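Local structure of xylan esterase, putative, AXE2C (Cellvibrio japonicus, 2WAA) at residues G37-V41 with Q180-W184; P226-I230 with L333-W339; S306-G310 with Q321-M325. The protein removes acetyl groups from the plant cell wall polysaccharides xylan and glucomannan, acting as a carbohydrate esterase of family CE2. One frame throughout, in Å; residues are numbered along the deposited sequence.

Contact 1 closes along the chain before the other two open, and contact 3 is nested inside the loop closed by contact 2. Contact 1 is the interdomain one: it sets a turn of the N-terminal beta domain on strand 177-183, at one margin of the parallel sheet of the esterase domain. Contact 2 lies on the central strand of that sheet, 228-231, against the end of helix 319-337. Contact 3 ties the beginning of the same helix to the loop after strand 300-302. Their centres are about 19 to 21 Å apart. Contacts 2 and 3 thus pack the last and first turns of one helix within the esterase domain, and the loop before it carries D314 and H316, the inferred charge-relay residues.

Contact 1: G37-V41 with Q180-W184; sequences GYPGV and QLVCW
Y38, L181 and P39 bury the most surface where a type II beta turn, Y38 to V41, of the N-terminal domain meets strand 180-183 of the SGNH (GDSL-like) esterase domain. Y38 lays its ring against the strand backbone. CA of V182 sits over one face in a CH-pi contact, 4.2 Å from the ring centroid and 25° off its normal, while C183 O lies at the ring edge in plane, 3.4 Å from Y38 CE1. CG stands anti to the carbonyl carbon (chi1 -75°), which sends the ring along the strand from L181 to C183. A tyrosine suits this place because its flat ring covers backbone and the CG1 branch of V182, while its hydroxyl bonds to F205 O. L181 turns toward the loop and sets CB 3.6 Å from P39 O; its CD1 meets P39 CG obliquely at 4.2 Å. G40 follows with positive phi, and a CB there would come very near that methyl, so glycine fits on both counts. One water joins the two backbones, accepting from L181 N at 2.9 Å and lying 2.8 Å from P39 O, to which it can donate. C183, in disulfide linkage with C144, is near the inferred nucleophile S141, their side chains about 7 Å apart. Its SG, held between backbone N and carbonyl carbon (chi1 48°), rests 3.6 Å from P39 CG.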
loop_
_atom_site.group_PDB
_atom_site.type_symbol
_atom_site.label_atom_id
_atom_site.label_comp_id
_atom_site.label_asym_id
_atom_site.label_seq_id
_atom_site.Cartn_x
_atom_site.Cartn_y
_atom_site.Cartn_z
ATOM N N GLY A 37 9.410 -0.240 0.439
ATOM C CA GLY A 37 9.191 0.230 -0.909
ATOM C C GLY A 37 7.709 0.355 -1.276
ATOM O O GLY A 37 7.379 1.162 -2.130
ATOM N N TYR A 38 6.840 -0.468 -0.695
ATOM C CA TYR A 38 5.416 -0.386 -1.051
ATOM C C TYR A 38 4.782 0.864 -0.455
ATOM O O TYR A 38 5.205 1.324 0.587
ATOM C CB TYR A 38 4.653 -1.631 -0.597
ATOM C CG TYR A 38 4.948 -2.816 -1.476
ATOM C CD1 TYR A 38 4.517 -2.849 -2.813
ATOM C CD2 TYR A 38 5.695 -3.890 -0.994
ATOM C CE1 TYR A 38 4.806 -3.935 -3.623
ATOM C CE2 TYR A 38 5.976 -5.008 -1.824
ATOM C CZ TYR A 38 5.542 -4.994 -3.133
ATOM O OH TYR A 38 5.776 -6.090 -3.970
ATOM N N PRO A 39 3.762 1.432 -1.118
ATOM C CA PRO A 39 3.147 2.652 -0.538
ATOM C C PRO A 39 2.262 2.265 0.663
ATOM O O PRO A 39 1.892 1.086 0.797
ATOM C CB PRO A 39 2.236 3.165 -1.670
ATOM C CG PRO A 39 1.883 1.895 -2.435
ATOM C CD PRO A 39 3.143 1.028 -2.397
ATOM N N GLY A 40 2.028 3.209 1.571
ATOM C CA GLY A 40 1.131 2.987 2.712
ATOM C C GLY A 40 1.800 2.385 3.956
ATOM O O GLY A 40 1.137 2.240 5.007
ATOM N N VAL A 41 3.069 1.983 3.823
ATOM C CA VAL A 41 3.824 1.474 4.967
ATOM C C VAL A 41 3.812 2.600 6.011
ATOM O O VAL A 41 4.164 3.750 5.707
ATOM C CB VAL A 41 5.246 1.090 4.601
ATOM C CG1 VAL A 41 6.060 0.738 5.890
ATOM C CG2 VAL A 41 5.218 -0.104 3.583
ATOM N N GLN A 180 -2.202 -3.744 4.192
ATOM C CA GLN A 180 -0.964 -3.653 3.374
ATOM C C GLN A 180 -1.369 -3.453 1.918
ATOM O O GLN A 180 -2.330 -4.083 1.433
ATOM C CB GLN A 180 -0.154 -4.930 3.458
ATOM C CG GLN A 180 0.398 -5.205 4.845
ATOM C CD GLN A 180 1.537 -6.208 4.762
ATOM O OE1 GLN A 180 1.672 -6.970 3.770
ATOM N NE2 GLN A 180 2.365 -6.215 5.790
ATOM N N LEU A 181 -0.656 -2.559 1.243
ATOM C CA LEU A 181 -0.814 -2.371 -0.201
ATOM C C LEU A 181 0.372 -3.094 -0.888
ATOM O O LEU A 181 1.560 -2.843 -0.534
ATOM C CB LEU A 181 -0.776 -0.879 -0.532
ATOM C CG LEU A 181 -1.771 -0.008 0.227
ATOM C CD1 LEU A 181 -1.639 1.459 -0.237
ATOM C CD2 LEU A 181 -3.268 -0.493 0.084
ATOM N N VAL A 182 0.082 -4.019 -1.808
ATOM C CA VAL A 182 1.154 -4.755 -2.513
ATOM C C VAL A 182 0.789 -4.566 -3.978
ATOM O O VAL A 182 -0.060 -5.271 -4.512
ATOM C CB VAL A 182 1.216 -6.243 -2.076
ATOM C CG1 VAL A 182 2.161 -7.077 -2.995
ATOM C CG2 VAL A 182 1.725 -6.317 -0.627
ATOM N N CYS A 183 1.399 -3.561 -4.592
ATOM C CA CYS A 183 0.945 -3.056 -5.889
ATOM C C CYS A 183 2.173 -2.489 -6.589
ATOM O O CYS A 183 3.166 -2.120 -5.938
ATOM C CB CYS A 183 -0.135 -1.995 -5.705
ATOM S SG CYS A 183 0.357 -0.738 -4.443
ATOM N N TRP A 184 2.104 -2.398 -7.912
ATOM C CA TRP A 184 3.226 -1.849 -8.683
ATOM C C TRP A 184 2.657 -1.190 -9.925
ATOM O O TRP A 184 1.997 -1.864 -10.756
ATOM C CB TRP A 184 4.189 -2.983 -9.075
ATOM C CG TRP A 184 5.579 -2.492 -9.414
ATOM C CD1 TRP A 184 5.916 -1.675 -10.438
ATOM C CD2 TRP A 184 6.793 -2.823 -8.741
ATOM N NE1 TRP A 184 7.274 -1.455 -10.462
ATOM C CE2 TRP A 184 7.831 -2.143 -9.404
ATOM C CE3 TRP A 184 7.098 -3.597 -7.617
ATOM C CZ2 TRP A 184 9.159 -2.239 -9.006
ATOM C CZ3 TRP A 184 8.424 -3.678 -7.204
ATOM C CH2 TRP A 184 9.439 -2.998 -7.902
HETATM O O HOH W 1 1.477 -1.098 2.499
#

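Contact 2: P226-I230 with L333-W339; sequences PDLII and LRQIMDW
L228 packs against L333 and M337 where strand 228-230 meets the last turn of helix 319-337. Its CD2 methyl reaches CD1 of L333 at 3.9 Å, the two side chains crossing at about a right angle, and CB touches M337 SD at the same distance. CG of L228 is anti to the backbone N (chi1 161°), which carries the branched end out between those two helix residues. I230 adds its CD1, 3.7 Å from CD1 of L333, so one leucine methyl meets both strand residues. Branched aliphatic side chains fill such an interface well, and the flexible thioether of M337 adapts to it: bent at chi2 and chi3, it sets its CE methyl 3.3 Å from the backbone O of D227. Beyond the helix, W339 directs its ring edge at D227, CZ2 lying 3.8 Å from CB. M337 CB covers one face of the indole, and R133 is its cation-pi partner. The helix ends at D338, with positive phi; W339 N still bonds R334 O, and R334 NH1 donates to the backbone O of W339 at 3.0 Å. The carboxylate of D227 turns elsewhere, to K134 N. The axes of 228-230 and 333-337 pass 11.0 Å apart, their directions at 136°, obliquely antiparallel. The helix packs on one face of the SGNH parallel sheet, where strands 133-139 and 267-270 flank strand 228-231.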
loop_
_atom_site.group_PDB
_atom_site.type_symbol
_atom_site.label_atom_id
_atom_site.label_comp_id
_atom_site.label_asym_id
_atom_site.label_seq_id
_atom_site.Cartn_x
_atom_site.Cartn_y
_atom_site.Cartn_z
ATOM N N PRO A 226 -3.714 -11.876 6.431
ATOM C CA PRO A 226 -4.910 -11.049 6.312
ATOM C C PRO A 226 -6.197 -11.853 6.429
ATOM O O PRO A 226 -6.219 -13.055 6.077
ATOM C CB PRO A 226 -4.791 -10.467 4.902
ATOM C CG PRO A 226 -4.081 -11.641 4.105
ATOM C CD PRO A 226 -3.067 -12.138 5.120
ATOM N N ASP A 227 -7.226 -11.190 6.944
ATOM C CA ASP A 227 -8.583 -11.731 6.996
ATOM C C ASP A 227 -9.244 -11.553 5.631
ATOM O O ASP A 227 -10.077 -12.356 5.232
ATOM C CB ASP A 227 -9.376 -10.913 7.979
ATOM C CG ASP A 227 -8.847 -11.055 9.386
ATOM O OD1 ASP A 227 -8.808 -12.195 9.859
ATOM O OD2 ASP A 227 -8.459 -10.032 9.990
ATOM N N LEU A 228 -8.881 -10.469 4.935
ATOM C CA LEU A 228 -9.457 -10.179 3.610
ATOM C C LEU A 228 -8.352 -9.774 2.639
ATOM O O LEU A 228 -7.500 -8.928 2.964
ATOM C CB LEU A 228 -10.436 -9.035 3.727
ATOM C CG LEU A 228 -10.827 -8.274 2.456
ATOM C CD1 LEU A 228 -11.652 -9.142 1.563
ATOM C CD2 LEU A 228 -11.660 -7.026 2.798
ATOM N N ILE A 229 -8.375 -10.384 1.449
ATOM C CA ILE A 229 -7.468 -10.036 0.379
ATOM C C ILE A 229 -8.308 -9.506 -0.793
ATOM O O ILE A 229 -9.217 -10.176 -1.279
ATOM C CB ILE A 229 -6.636 -11.232 -0.097
ATOM C CG1 ILE A 229 -5.892 -11.849 1.093
ATOM C CG2 ILE A 229 -5.710 -10.798 -1.281
ATOM C CD1 ILE A 229 -5.126 -13.046 0.761
ATOM N N ILE A 230 -7.995 -8.312 -1.247
ATOM C CA ILE A 230 -8.688 -7.778 -2.431
ATOM C C ILE A 230 -7.718 -7.839 -3.567
ATOM O O ILE A 230 -6.623 -7.293 -3.442
ATOM C CB ILE A 230 -9.066 -6.307 -2.183
ATOM C CG1 ILE A 230 -10.020 -6.272 -0.970
ATOM C CG2 ILE A 230 -9.768 -5.676 -3.453
ATOM C CD1 ILE A 230 -10.189 -4.908 -0.385
ATOM N N LEU A 333 -17.843 -5.235 0.824
ATOM C CA LEU A 333 -16.941 -5.909 1.738
ATOM C C LEU A 333 -17.615 -6.199 3.094
ATOM O O LEU A 333 -17.385 -7.276 3.703
ATOM C CB LEU A 333 -15.683 -5.081 1.939
ATOM C CG LEU A 333 -14.896 -4.883 0.655
ATOM C CD1 LEU A 333 -13.552 -4.148 0.943
ATOM C CD2 LEU A 333 -14.576 -6.240 -0.041
ATOM N N ARG A 334 -18.425 -5.273 3.575
ATOM C CA ARG A 334 -19.126 -5.590 4.848
ATOM C C ARG A 334 -19.971 -6.870 4.719
ATOM O O ARG A 334 -20.031 -7.696 5.661
ATOM C CB ARG A 334 -20.026 -4.440 5.318
ATOM C CG ARG A 334 -19.265 -3.143 5.608
ATOM C CD ARG A 334 -20.092 -2.194 6.479
ATOM N NE ARG A 334 -19.372 -0.935 6.738
ATOM C CZ ARG A 334 -18.509 -0.745 7.734
ATOM N NH1 ARG A 334 -18.242 -1.741 8.582
ATOM N NH2 ARG A 334 -17.912 0.440 7.874
ATOM N N GLN A 335 -20.668 -7.030 3.587
ATOM C CA GLN A 335 -21.567 -8.169 3.404
ATOM C C GLN A 335 -20.744 -9.431 3.255
ATOM O O GLN A 335 -21.123 -10.491 3.753
ATOM C CB GLN A 335 -22.457 -7.981 2.148
ATOM C CG GLN A 335 -23.624 -7.017 2.313
ATOM C CD GLN A 335 -24.242 -6.567 0.978
ATOM O OE1 GLN A 335 -23.524 -6.259 0.039
ATOM N NE2 GLN A 335 -25.571 -6.496 0.913
ATOM N N ILE A 336 -19.639 -9.325 2.506
ATOM C CA ILE A 336 -18.818 -10.484 2.219
ATOM C C ILE A 336 -18.141 -10.958 3.529
ATOM O O ILE A 336 -18.025 -12.162 3.758
ATOM C CB ILE A 336 -17.774 -10.170 1.132
ATOM C CG1 ILE A 336 -18.440 -10.112 -0.266
ATOM C CG2 ILE A 336 -16.702 -11.260 1.054
ATOM C CD1 ILE A 336 -17.647 -9.268 -1.265
ATOM N N MET A 337 -17.707 -10.005 4.356
ATOM C CA MET A 337 -16.899 -10.345 5.565
ATOM C C MET A 337 -17.784 -10.456 6.810
ATOM O O MET A 337 -17.312 -10.841 7.901
ATOM C CB MET A 337 -15.868 -9.248 5.823
ATOM C CG MET A 337 -14.703 -9.170 4.791
ATOM S SD MET A 337 -13.937 -10.725 4.397
ATOM C CE MET A 337 -13.091 -11.142 5.908
ATOM N N ASP A 338 -19.049 -10.085 6.676
ATOM C CA ASP A 338 -19.906 -9.976 7.834
ATOM C C ASP A 338 -19.283 -9.029 8.859
ATOM O O ASP A 338 -19.269 -9.299 10.067
ATOM C CB ASP A 338 -20.178 -11.367 8.417
ATOM C CG ASP A 338 -21.378 -11.380 9.343
ATOM O OD1 ASP A 338 -22.310 -10.555 9.149
ATOM O OD2 ASP A 338 -21.374 -12.226 10.274
ATOM N N TRP A 339 -18.764 -7.916 8.358
ATOM C CA TRP A 339 -18.227 -6.841 9.140
ATOM C C TRP A 339 -19.260 -5.737 9.036
ATOM O O TRP A 339 -19.016 -4.633 8.491
ATOM C CB TRP A 339 -16.880 -6.391 8.571
ATOM C CG TRP A 339 -15.711 -7.371 8.803
ATOM C CD1 TRP A 339 -15.691 -8.467 9.603
ATOM C CD2 TRP A 339 -14.376 -7.239 8.273
ATOM N NE1 TRP A 339 -14.427 -9.059 9.572
ATOM C CE2 TRP A 339 -13.607 -8.301 8.776
ATOM C CE3 TRP A 339 -13.769 -6.317 7.426
ATOM C CZ2 TRP A 339 -12.247 -8.487 8.427
ATOM C CZ3 TRP A 339 -12.423 -6.494 7.100
ATOM C CH2 TRP A 339 -11.689 -7.575 7.595
#

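Contact 3: S306-G310 with Q321-M325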
loop_
_atom_site.group_PDB
_atom_site.type_symbol
_atom_site.label_atom_id
_atom_site.label_comp_id
_atom_site.label_asym_id
_atom_site.label_seq_id
_atom_site.Cartn_x
_atom_site.Cartn_y
_atom_site.Cartn_z
ATOM N N SER A 306 -17.613 0.877 -10.278
ATOM C CA SER A 306 -17.868 1.823 -11.327
ATOM C C SER A 306 -16.554 2.112 -12.004
ATOM O O SER A 306 -15.510 2.078 -11.374
ATOM C CB SER A 306 -18.384 3.156 -10.743
ATOM O OG SER A 306 -19.706 2.973 -10.270
ATOM N N HIS A 307 -16.631 2.518 -13.250
ATOM C CA HIS A 307 -15.478 3.156 -13.889
ATOM C C HIS A 307 -15.339 4.590 -13.405
ATOM O O HIS A 307 -16.333 5.314 -13.294
ATOM C CB HIS A 307 -15.710 3.145 -15.410
ATOM C CG HIS A 307 -14.812 4.075 -16.172
ATOM N ND1 HIS A 307 -13.475 3.827 -16.361
ATOM C CD2 HIS A 307 -15.091 5.201 -16.886
ATOM C CE1 HIS A 307 -12.948 4.781 -17.121
ATOM N NE2 HIS A 307 -13.906 5.628 -17.446
ATOM N N HIS A 308 -14.108 5.017 -13.096
ATOM C CA HIS A 308 -13.836 6.430 -12.824
ATOM C C HIS A 308 -12.853 6.935 -13.838
ATOM O O HIS A 308 -11.836 6.309 -14.072
ATOM C CB HIS A 308 -13.308 6.601 -11.401
ATOM C CG HIS A 308 -14.303 6.175 -10.377
ATOM N ND1 HIS A 308 -15.333 7.000 -9.960
ATOM C CD2 HIS A 308 -14.487 4.988 -9.751
ATOM C CE1 HIS A 308 -16.085 6.348 -9.093
ATOM N NE2 HIS A 308 -15.599 5.127 -8.948
ATOM N N PRO A 309 -13.165 8.073 -14.473
ATOM C CA PRO A 309 -12.402 8.448 -15.651
ATOM C C PRO A 309 -11.171 9.303 -15.396
ATOM O O PRO A 309 -10.527 9.685 -16.350
ATOM C CB PRO A 309 -13.441 9.238 -16.480
ATOM C CG PRO A 309 -14.198 9.966 -15.420
ATOM C CD PRO A 309 -14.420 8.845 -14.375
ATOM N N GLY A 310 -10.835 9.639 -14.153
ATOM C CA GLY A 310 -9.757 10.591 -13.941
ATOM C C GLY A 310 -10.207 12.001 -14.309
ATOM O O GLY A 310 -11.351 12.365 -14.074
ATOM N N GLN A 321 -12.559 10.634 -6.805
ATOM C CA GLN A 321 -12.913 9.324 -7.319
ATOM C C GLN A 321 -12.453 8.186 -6.383
ATOM O O GLN A 321 -13.178 7.207 -6.177
ATOM C CB GLN A 321 -12.369 9.146 -8.720
ATOM C CG GLN A 321 -13.182 10.031 -9.712
ATOM C CD GLN A 321 -12.500 10.287 -11.023
ATOM O OE1 GLN A 321 -11.431 9.729 -11.331
ATOM N NE2 GLN A 321 -13.110 11.165 -11.823
ATOM N N HIS A 322 -11.244 8.286 -5.842
ATOM C CA HIS A 322 -10.819 7.290 -4.836
ATOM C C HIS A 322 -11.778 7.246 -3.645
ATOM O O HIS A 322 -12.071 6.196 -3.114
ATOM C CB HIS A 322 -9.405 7.595 -4.350
ATOM C CG HIS A 322 -8.336 6.991 -5.206
ATOM N ND1 HIS A 322 -7.725 5.790 -4.905
ATOM C CD2 HIS A 322 -7.776 7.425 -6.368
ATOM C CE1 HIS A 322 -6.842 5.493 -5.852
ATOM N NE2 HIS A 322 -6.849 6.473 -6.756
ATOM N N ALA A 323 -12.244 8.415 -3.188
ATOM C CA ALA A 323 -13.225 8.443 -2.100
ATOM C C ALA A 323 -14.510 7.731 -2.528
ATOM O O ALA A 323 -15.068 6.931 -1.765
ATOM C CB ALA A 323 -13.512 9.916 -1.692
ATOM N N ALA A 324 -14.926 7.967 -3.776
ATOM C CA ALA A 324 -16.130 7.293 -4.302
ATOM C C ALA A 324 -15.910 5.781 -4.345
ATOM O O ALA A 324 -16.821 5.000 -4.031
ATOM C CB ALA A 324 -16.508 7.831 -5.672
ATOM N N MET A 325 -14.695 5.359 -4.745
ATOM C CA MET A 325 -14.406 3.971 -4.891
ATOM C C MET A 325 -14.509 3.260 -3.516
ATOM O O MET A 325 -15.051 2.165 -3.408
ATOM C CB MET A 325 -12.978 3.785 -5.479
ATOM C CG MET A 325 -12.855 4.197 -6.946
ATOM S SD MET A 325 -11.103 4.152 -7.437
ATOM C CE MET A 325 -10.694 2.498 -7.107
#
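H308 lays its imidazole against the first turns of helix 319-337, with the backbone carbonyl O of Q321, which also accepts M325 N, over the centre of one face, 4.1 Å above the plane. From an oblique direction M325 brings its CG to 3.3 Å from CD2 of the ring, a close contact, and SD follows at 4.9 Å from the ring centroid as a sulfur-aromatic neighbour. CE1, for its part, approaches the CB of A324, where a small side chain lets the ring lie close to the helix. The side chains of H308 and Q321 run side by side with opposite sense, ring and amide planes 32° apart. The glutamine chain runs extended beyond CG (chi2 162°), alongside the histidine and on to G310, where its amide makes two bonds with one residue. OE1 accepts G310 N at 2.9 Å in a bent bond, and NE2 donates to G310 O at 3.1 Å with a straighter N-H...O angle of 157°. A primary amide offers a donor and an acceptor side by side, matching the N-H and C=O of G310, whose positive phi suits glycine. P309 CD packs crosswise on NE2. G310 lies about 6 Å from the inferred charge-relay residues D314 and H316. H308 NE2 is buried without a polar partner, whereas the Q321 amide, gripped at both ends by G310 and at OE1 also by T318 N, is fixed in its rotation.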